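Local coordinates for ethyl tert-butyl ether degradation EthD protein (Ralstonia eutropha JMP134, PDB 3BF4), which is of unknown function; it has a ferredoxin-like fold and belongs to the EthD family, whose members are loosely assigned oxidoreductase activity, at residues F35-Y40 / V77-A81; H44-V48 / E100-I105; V25-T30 / Y108-P113. The protein carries 3 engineered substitutions. All blocks are in the same frame, centred on the assembly; numbering follows the deposited sequence. Where two conformers were deposited one is given.

Interaction 1 (F35-Y40 / V77-A81); sequences FDHAYY and VAMCA. With EDO (1,2-ethanediol), chain C.
Phe35 and His37 stand over Val77 and Ala78 where the start of helix 37-52 comes down on strand 76-84, one of the inner strands of the antiparallel sheet. The CA atoms of His37 and Ala78 come to 7.7 Å, and no hydrogen bond joins the two segments. Asp36 suits the N-cap position: its OD1 takes a bond from Tyr39 N, met from well above the carboxylate plane, and a weak one from Ala38 N.

Three rings share the small methyl of Ala78. The Phe35 ring comes closest, its CZ 3.3 Å from Ala78 CB, while its CD2 leans on Val77 CG1. With CG anti to the backbone N (chi1 -164°), this ring is swung down to the strand and also packs within its own segment: CD1 lies over the centre of the His37 imidazole, and CZ over one face of the Tyr40 ring near its rim. Val77 O lies at the edge of the imidazole, 3.4 Å from its CE1, and Val77 CG2 touches NE2. Tyr40, also extended from its backbone N, reaches farther along the strand, and its OH sits 3.3 Å from Cys80 CB.

That hydroxyl also shares a 2.8 Å hydrogen bond with O1 of 1,2-ethanediol, a molecule probably taken from the crystallisation liquor. Tyr40 thus suits a boundary position: its carbon ring belongs to the apolar layer between helix and sheet, whereas its OH gives the neighbouring pocket a polar group able to hold an alcohol.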
# COMPACT_ATOMS: atom_id res chain seq x y z
N PHE A 35 -2.70 5.49 18.70
CA PHE A 35 -2.32 4.34 17.89
C PHE A 35 -1.09 3.65 18.50
O PHE A 35 0.04 4.12 18.33
CB PHE A 35 -2.06 4.65 16.42
CG PHE A 35 -2.05 3.41 15.56
CD1 PHE A 35 -0.89 2.62 15.42
CD2 PHE A 35 -3.21 2.99 14.92
CE1 PHE A 35 -0.89 1.45 14.65
CE2 PHE A 35 -3.23 1.83 14.13
CZ PHE A 35 -2.07 1.06 13.99
N ASP A 36 -1.32 2.52 19.17
CA ASP A 36 -0.27 1.72 19.80
C ASP A 36 0.37 0.86 18.71
O ASP A 36 -0.13 -0.21 18.40
CB ASP A 36 -0.86 0.88 20.95
CG ASP A 36 0.19 0.10 21.75
OD1 ASP A 36 1.36 -0.01 21.33
OD2 ASP A 36 -0.18 -0.43 22.81
N HIS A 37 1.48 1.34 18.15
CA HIS A 37 2.19 0.62 17.08
C HIS A 37 2.79 -0.72 17.53
O HIS A 37 2.89 -1.63 16.71
CB HIS A 37 3.30 1.47 16.46
CG HIS A 37 2.81 2.70 15.77
ND1 HIS A 37 2.51 2.74 14.43
CD2 HIS A 37 2.58 3.95 16.24
CE1 HIS A 37 2.10 3.95 14.10
NE2 HIS A 37 2.14 4.71 15.18
N ALA A 38 3.17 -0.83 18.81
CA ALA A 38 3.74 -2.07 19.38
C ALA A 38 2.69 -3.18 19.44
O ALA A 38 2.95 -4.29 18.98
CB ALA A 38 4.35 -1.83 20.78
N TYR A 39 1.52 -2.88 20.01
CA TYR A 39 0.42 -3.85 20.10
C TYR A 39 -0.01 -4.28 18.69
O TYR A 39 -0.20 -5.46 18.41
CB TYR A 39 -0.79 -3.25 20.85
CG TYR A 39 -1.90 -4.25 21.15
CD1 TYR A 39 -2.83 -4.63 20.15
CD2 TYR A 39 -2.03 -4.83 22.43
CE1 TYR A 39 -3.84 -5.55 20.42
CE2 TYR A 39 -3.06 -5.76 22.71
CZ TYR A 39 -3.95 -6.11 21.69
OH TYR A 39 -4.96 -7.02 21.93
N TYR A 40 -0.17 -3.29 17.82
CA TYR A 40 -0.56 -3.53 16.44
C TYR A 40 0.34 -4.55 15.74
O TYR A 40 -0.14 -5.54 15.20
CB TYR A 40 -0.55 -2.21 15.66
CG TYR A 40 -1.04 -2.32 14.26
CD1 TYR A 40 -2.31 -2.86 13.98
CD2 TYR A 40 -0.28 -1.84 13.18
CE1 TYR A 40 -2.80 -2.94 12.68
CE2 TYR A 40 -0.77 -1.92 11.86
CZ TYR A 40 -2.03 -2.47 11.62
OH TYR A 40 -2.50 -2.56 10.34
N VAL A 77 -1.25 7.00 9.63
CA VAL A 77 -0.34 6.75 10.77
C VAL A 77 0.26 5.34 10.69
O VAL A 77 1.45 5.13 10.98
CB VAL A 77 -1.05 6.97 12.15
CG1 VAL A 77 -2.18 5.98 12.40
CG2 VAL A 77 -0.03 6.91 13.28
N ALA A 78 -0.57 4.38 10.27
CA ALA A 78 -0.15 3.00 10.11
C ALA A 78 -0.91 2.37 8.93
O ALA A 78 -2.02 2.80 8.60
CB ALA A 78 -0.38 2.23 11.38
N MSE A 79 -0.25 1.42 8.27
CA MSE A 79 -0.83 0.67 7.17
C MSE A 79 -0.31 -0.74 7.22
O MSE A 79 0.77 -0.98 7.73
CB MSE A 79 -0.45 1.26 5.80
CG MSE A 79 -0.80 2.71 5.60
SE MSE A 79 -0.13 3.36 3.89
CE MSE A 79 -1.12 2.24 2.65
N CYS A 80 -1.12 -1.69 6.75
CA CYS A 80 -0.67 -3.08 6.57
C CYS A 80 -1.23 -3.57 5.25
O CYS A 80 -2.11 -2.94 4.66
CB CYS A 80 -1.13 -4.02 7.69
SG CYS A 80 -2.86 -4.50 7.62
N ALA A 81 -0.72 -4.72 4.82
CA ALA A 81 -1.23 -5.39 3.64
C ALA A 81 -1.17 -6.89 3.81
O ALA A 81 -0.19 -7.40 4.33
CB ALA A 81 -0.49 -4.95 2.39
C1 EDO C . -5.20 -5.05 10.44
O1 EDO C . -5.12 -3.62 10.38
C2 EDO C . -6.63 -5.57 10.60
O2 EDO C . -7.46 -4.61 11.25

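Interaction 2 (H44-V48 / E100-I105); sequences HMPMV and EILGDI. With EDO (1,2-ethanediol), chain C.
His44 and Asp104 join the two helices that pack on one face of the ferredoxin-like sheet, 37-52 and 87-103, near the C-terminal end of the second helix. Their bond is short and nearly straight: His44 ND1 donates to Asp104 OD2 over 2.6 Å at 163°. The carboxylate uses the anti lone pair of OD2, which lies in the imidazole plane, and the two flat groups are only 21° apart. CG of His44 lies anti to the backbone N (chi1 -176°), which carries the imidazole across to the Asp104 carboxylate. The other carboxylate oxygen, OD1, is hydrogen-bonded to Tyr39 OH and Asn107 ND2, a second shell that fixes the rotation of the group which in turn orients the imidazole.

The tight part of the contact is made by Val48 and Ile101. Val48 CG2 sits over one face of the imidazole near its rim and meets Ile101 CG2 at 3.8 Å, the two branched side chains crossing at about a right angle. Such stubby residues suit a close helix-helix approach, and here the CA atoms of Val48 and Ile101 are 6.4 Å apart.

Toward solvent the contact is looser. Selenomethionine Met47, bent at both chi2 and chi3, curls its SE to 4.1 Å from Ile101 CG1 and brings its CE against the Asp104 carboxylate. Beyond it, exposed Glu100 forms a salt bridge with Arg51; its OE2 comes no nearer to the SE of Met47 than 4.3 Å.

On the inward side the imidazole edge faces the ethanediol, and His44 NE2 accepts a weak 3.2 Å hydrogen bond from EDO O2.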
# COMPACT_ATOMS: atom_id res chain seq x y z
N HIS A 44 -1.75 -7.75 17.42
CA HIS A 44 -2.85 -7.77 16.46
C HIS A 44 -2.54 -8.48 15.13
O HIS A 44 -3.26 -9.42 14.77
CB HIS A 44 -3.39 -6.36 16.21
CG HIS A 44 -4.58 -6.33 15.31
ND1 HIS A 44 -5.85 -6.69 15.73
CD2 HIS A 44 -4.71 -5.95 14.02
CE1 HIS A 44 -6.70 -6.55 14.73
NE2 HIS A 44 -6.03 -6.10 13.69
N MSE A 45 -1.48 -8.06 14.43
CA MSE A 45 -1.14 -8.63 13.11
C MSE A 45 -0.86 -10.15 13.09
O MSE A 45 -1.32 -10.83 12.18
CB MSE A 45 0.02 -7.87 12.44
CG MSE A 45 -0.28 -6.42 12.06
SE MSE A 45 -1.68 -6.25 10.76
CE MSE A 45 -0.82 -7.21 9.28
N PRO A 46 -0.09 -10.67 14.07
CA PRO A 46 0.08 -12.12 14.16
C PRO A 46 -1.24 -12.87 14.43
O PRO A 46 -1.42 -13.99 13.91
CB PRO A 46 1.07 -12.27 15.33
CG PRO A 46 1.81 -10.97 15.32
CD PRO A 46 0.73 -10.00 15.09
N MSE A 47 -2.14 -12.27 15.21
CA MSE A 47 -3.48 -12.83 15.43
C MSE A 47 -4.29 -12.84 14.12
O MSE A 47 -4.90 -13.85 13.80
CB MSE A 47 -4.23 -12.12 16.56
CG MSE A 47 -5.64 -12.66 16.86
SE MSE A 47 -7.05 -11.95 15.67
CE MSE A 47 -6.85 -10.05 16.08
N VAL A 48 -4.29 -11.72 13.38
CA VAL A 48 -5.05 -11.66 12.11
C VAL A 48 -4.51 -12.68 11.10
O VAL A 48 -5.30 -13.35 10.41
CB VAL A 48 -5.07 -10.23 11.48
CG1 VAL A 48 -5.81 -10.25 10.14
CG2 VAL A 48 -5.70 -9.21 12.44
N GLU A 100 -14.11 -11.16 15.64
CA GLU A 100 -12.96 -11.15 16.54
C GLU A 100 -11.91 -10.12 16.10
O GLU A 100 -11.43 -9.36 16.93
CB GLU A 100 -12.30 -12.52 16.60
CG GLU A 100 -11.13 -12.54 17.58
CD GLU A 100 -10.42 -13.86 17.65
OE1 GLU A 100 -10.70 -14.75 16.81
OE2 GLU A 100 -9.57 -13.97 18.56
N ILE A 101 -11.56 -10.12 14.82
CA ILE A 101 -10.55 -9.19 14.29
C ILE A 101 -10.95 -7.73 14.58
O ILE A 101 -10.17 -7.01 15.18
CB ILE A 101 -10.28 -9.43 12.78
CG1 ILE A 101 -9.54 -10.76 12.59
CG2 ILE A 101 -9.43 -8.30 12.19
CD1 ILE A 101 -9.58 -11.29 11.17
N LEU A 102 -12.17 -7.36 14.21
CA LEU A 102 -12.71 -6.02 14.45
C LEU A 102 -12.80 -5.67 15.94
O LEU A 102 -12.53 -4.53 16.32
CB LEU A 102 -14.08 -5.83 13.79
CG LEU A 102 -14.10 -5.84 12.27
CD1 LEU A 102 -15.55 -5.90 11.78
CD2 LEU A 102 -13.35 -4.64 11.66
N GLY A 103 -13.15 -6.65 16.77
CA GLY A 103 -13.25 -6.46 18.21
C GLY A 103 -11.93 -6.12 18.91
O GLY A 103 -11.96 -5.55 19.99
N ASP A 104 -10.80 -6.48 18.28
CA ASP A 104 -9.46 -6.20 18.81
C ASP A 104 -8.91 -4.80 18.45
O ASP A 104 -7.94 -4.36 19.08
CB ASP A 104 -8.48 -7.28 18.28
CG ASP A 104 -7.11 -7.25 18.98
OD1 ASP A 104 -7.07 -7.22 20.22
OD2 ASP A 104 -6.08 -7.27 18.29
N ILE A 105 -9.54 -4.09 17.50
CA ILE A 105 -9.04 -2.79 17.06
C ILE A 105 -8.99 -1.77 18.22
O ILE A 105 -8.02 -1.02 18.35
CB ILE A 105 -9.78 -2.23 15.80
CG1 ILE A 105 -9.73 -3.23 14.63
CG2 ILE A 105 -9.14 -0.90 15.36
CD1 ILE A 105 -10.47 -2.77 13.37
C1 EDO C . -5.20 -5.05 10.44
O1 EDO C . -5.12 -3.62 10.38
C2 EDO C . -6.63 -5.57 10.60
O2 EDO C . -7.46 -4.61 11.25

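Interaction 3 (V25-T30 / Y108-P113); sequences VMYPYT and YTDIAP. With EDO (1,2-ethanediol), chain C.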
# COMPACT_ATOMS: atom_id res chain seq x y z
N VAL A 25 -5.12 -2.25 4.77
CA VAL A 25 -5.82 -1.63 5.91
C VAL A 25 -4.98 -0.39 6.20
O VAL A 25 -3.77 -0.49 6.43
CB VAL A 25 -5.92 -2.54 7.12
CG1 VAL A 25 -6.77 -1.87 8.21
CG2 VAL A 25 -6.52 -3.89 6.72
N MSE A 26 -5.61 0.78 6.15
CA MSE A 26 -4.93 2.07 6.23
C MSE A 26 -5.61 2.97 7.25
O MSE A 26 -6.76 3.35 7.06
CB MSE A 26 -4.94 2.68 4.83
CG MSE A 26 -4.37 1.72 3.78
SE MSE A 26 -4.59 2.28 1.95
CE MSE A 26 -6.54 2.32 1.85
N TYR A 27 -4.88 3.31 8.32
CA TYR A 27 -5.41 4.09 9.43
C TYR A 27 -5.04 5.55 9.23
O TYR A 27 -3.86 5.87 9.35
CB TYR A 27 -4.84 3.59 10.77
CG TYR A 27 -5.27 2.18 11.10
CD1 TYR A 27 -6.36 1.94 11.94
CD2 TYR A 27 -4.59 1.07 10.57
CE1 TYR A 27 -6.77 0.63 12.26
CE2 TYR A 27 -4.98 -0.23 10.87
CZ TYR A 27 -6.08 -0.45 11.71
OH TYR A 27 -6.46 -1.73 12.01
N PRO A 28 -6.03 6.43 8.91
CA PRO A 28 -5.73 7.84 8.69
C PRO A 28 -5.10 8.51 9.92
O PRO A 28 -5.51 8.22 11.06
CB PRO A 28 -7.11 8.46 8.42
CG PRO A 28 -7.96 7.37 8.02
CD PRO A 28 -7.48 6.18 8.75
N TYR A 29 -4.10 9.36 9.66
CA TYR A 29 -3.43 10.11 10.71
C TYR A 29 -4.40 11.18 11.21
O TYR A 29 -4.95 11.93 10.40
CB TYR A 29 -2.15 10.79 10.18
CG TYR A 29 -1.38 11.64 11.19
CD1 TYR A 29 -0.33 11.10 11.95
CD2 TYR A 29 -1.69 12.99 11.38
CE1 TYR A 29 0.39 11.89 12.89
CE2 TYR A 29 -0.99 13.79 12.30
CZ TYR A 29 0.05 13.24 13.06
OH TYR A 29 0.73 14.03 13.96
N THR A 30 -4.61 11.21 12.52
CA THR A 30 -5.48 12.20 13.17
C THR A 30 -4.66 12.78 14.34
O THR A 30 -4.28 12.02 15.25
CB THR A 30 -6.80 11.56 13.66
OG1 THR A 30 -7.31 10.64 12.67
CG2 THR A 30 -7.83 12.64 13.97
N TYR A 108 -5.71 -1.14 20.47
CA TYR A 108 -4.57 -0.33 20.02
C TYR A 108 -4.93 1.02 19.40
O TYR A 108 -4.03 1.85 19.26
CB TYR A 108 -3.66 -1.12 19.07
CG TYR A 108 -4.31 -1.61 17.79
CD1 TYR A 108 -4.30 -0.83 16.63
CD2 TYR A 108 -4.90 -2.87 17.73
CE1 TYR A 108 -4.91 -1.30 15.43
CE2 TYR A 108 -5.48 -3.35 16.56
CZ TYR A 108 -5.50 -2.56 15.42
OH TYR A 108 -6.09 -3.02 14.27
N THR A 109 -6.19 1.26 19.03
CA THR A 109 -6.58 2.52 18.41
C THR A 109 -8.09 2.78 18.37
O THR A 109 -8.89 1.84 18.42
CB THR A 109 -6.08 2.59 16.92
OG1 THR A 109 -6.25 3.92 16.39
CG2 THR A 109 -6.83 1.58 15.99
N ASP A 110 -8.47 4.06 18.31
CA ASP A 110 -9.87 4.48 18.09
C ASP A 110 -10.06 5.00 16.65
O ASP A 110 -11.14 5.50 16.31
CB ASP A 110 -10.31 5.54 19.12
CG ASP A 110 -10.60 4.96 20.50
OD1 ASP A 110 -11.12 3.82 20.61
OD2 ASP A 110 -10.33 5.66 21.50
N ILE A 111 -9.05 4.83 15.79
CA ILE A 111 -9.12 5.26 14.39
C ILE A 111 -9.80 4.17 13.55
O ILE A 111 -9.38 3.01 13.60
CB ILE A 111 -7.69 5.56 13.81
CG1 ILE A 111 -7.00 6.67 14.64
CG2 ILE A 111 -7.78 5.95 12.33
CD1 ILE A 111 -5.60 7.06 14.17
N ALA A 112 -10.84 4.55 12.81
CA ALA A 112 -11.55 3.64 11.90
C ALA A 112 -10.68 3.56 10.62
O ALA A 112 -10.43 4.60 9.99
CB ALA A 112 -12.95 4.17 11.56
N PRO A 113 -10.20 2.35 10.27
CA PRO A 113 -9.37 2.24 9.07
C PRO A 113 -10.16 2.25 7.76
O PRO A 113 -11.38 2.00 7.74
CB PRO A 113 -8.69 0.88 9.25
CG PRO A 113 -9.63 0.10 10.05
CD PRO A 113 -10.38 1.04 10.92
C1 EDO C . -5.20 -5.05 10.44
O1 EDO C . -5.12 -3.62 10.38
C2 EDO C . -6.63 -5.57 10.60
O2 EDO C . -7.46 -4.61 11.25
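A tyrosine pair at the wall of the ethanediol pocket joins strand 21-28 to the loop that leads into strand 114-120, outermost in the sheet of this chain. Tyr27 OH and Tyr108 OH share a 2.6 Å hydrogen bond, either hydroxyl being able to donate, and the two side chains cross at about a right angle. Tyr27 OH is also bonded to EDO O1 at 2.8 Å, so this one phenol oxygen ties the protein pair to the bound diol.

Pro113 covers one face of the Tyr27 ring: its CB stands 3.7 Å from the ring centroid and 17° off the normal, a CH-pi contact. A rigid proline suits this place, since its compact ring places CB over the aromatic face and, at the same time, against Val25, whose CG1 is 3.5 Å from Pro113 CB. In the ferredoxin-like sheet, strands 21-28 and 114-120 are antiparallel neighbours, and this loop brings the chain from helix 87-103 back to the sheet, passing along the end of strand 21-28.

Before it arrives, an ST turn bends the loop: Ile111 N donates to Thr109 OG1 over 3.0 Å at 162°, and the same oxygen is bonded to Arg34 O. Thr109 CG2 meanwhile touches Tyr27 CE1. Ile111 slides past Pro28 in the opposite direction, its CG2 lying 3.6 Å from Pro28 CD.

All three interactions border the ethanediol, so the diol marks a pocket between helix 37-52, the sheet and the 108-113 loop. Interactions 1 and 3 are closest, their centres about 8 Å apart; backbone bonds probably join them, from Asp36 N to Tyr108 O at 2.8 Å and from Tyr27 N to Ala78 O at 2.9 Å. Interaction 2 follows interaction 1 along helix 37-52, where a probable backbone bond runs from His44 N to Tyr39 O at 2.9 Å, and Cys80 CB packs on Met45 CE at 3.6 Å. Its His44 NE2 also comes within 3.1 Å of Tyr108 OH in interaction 3, although the centres of these two contacts are about 13 Å apart.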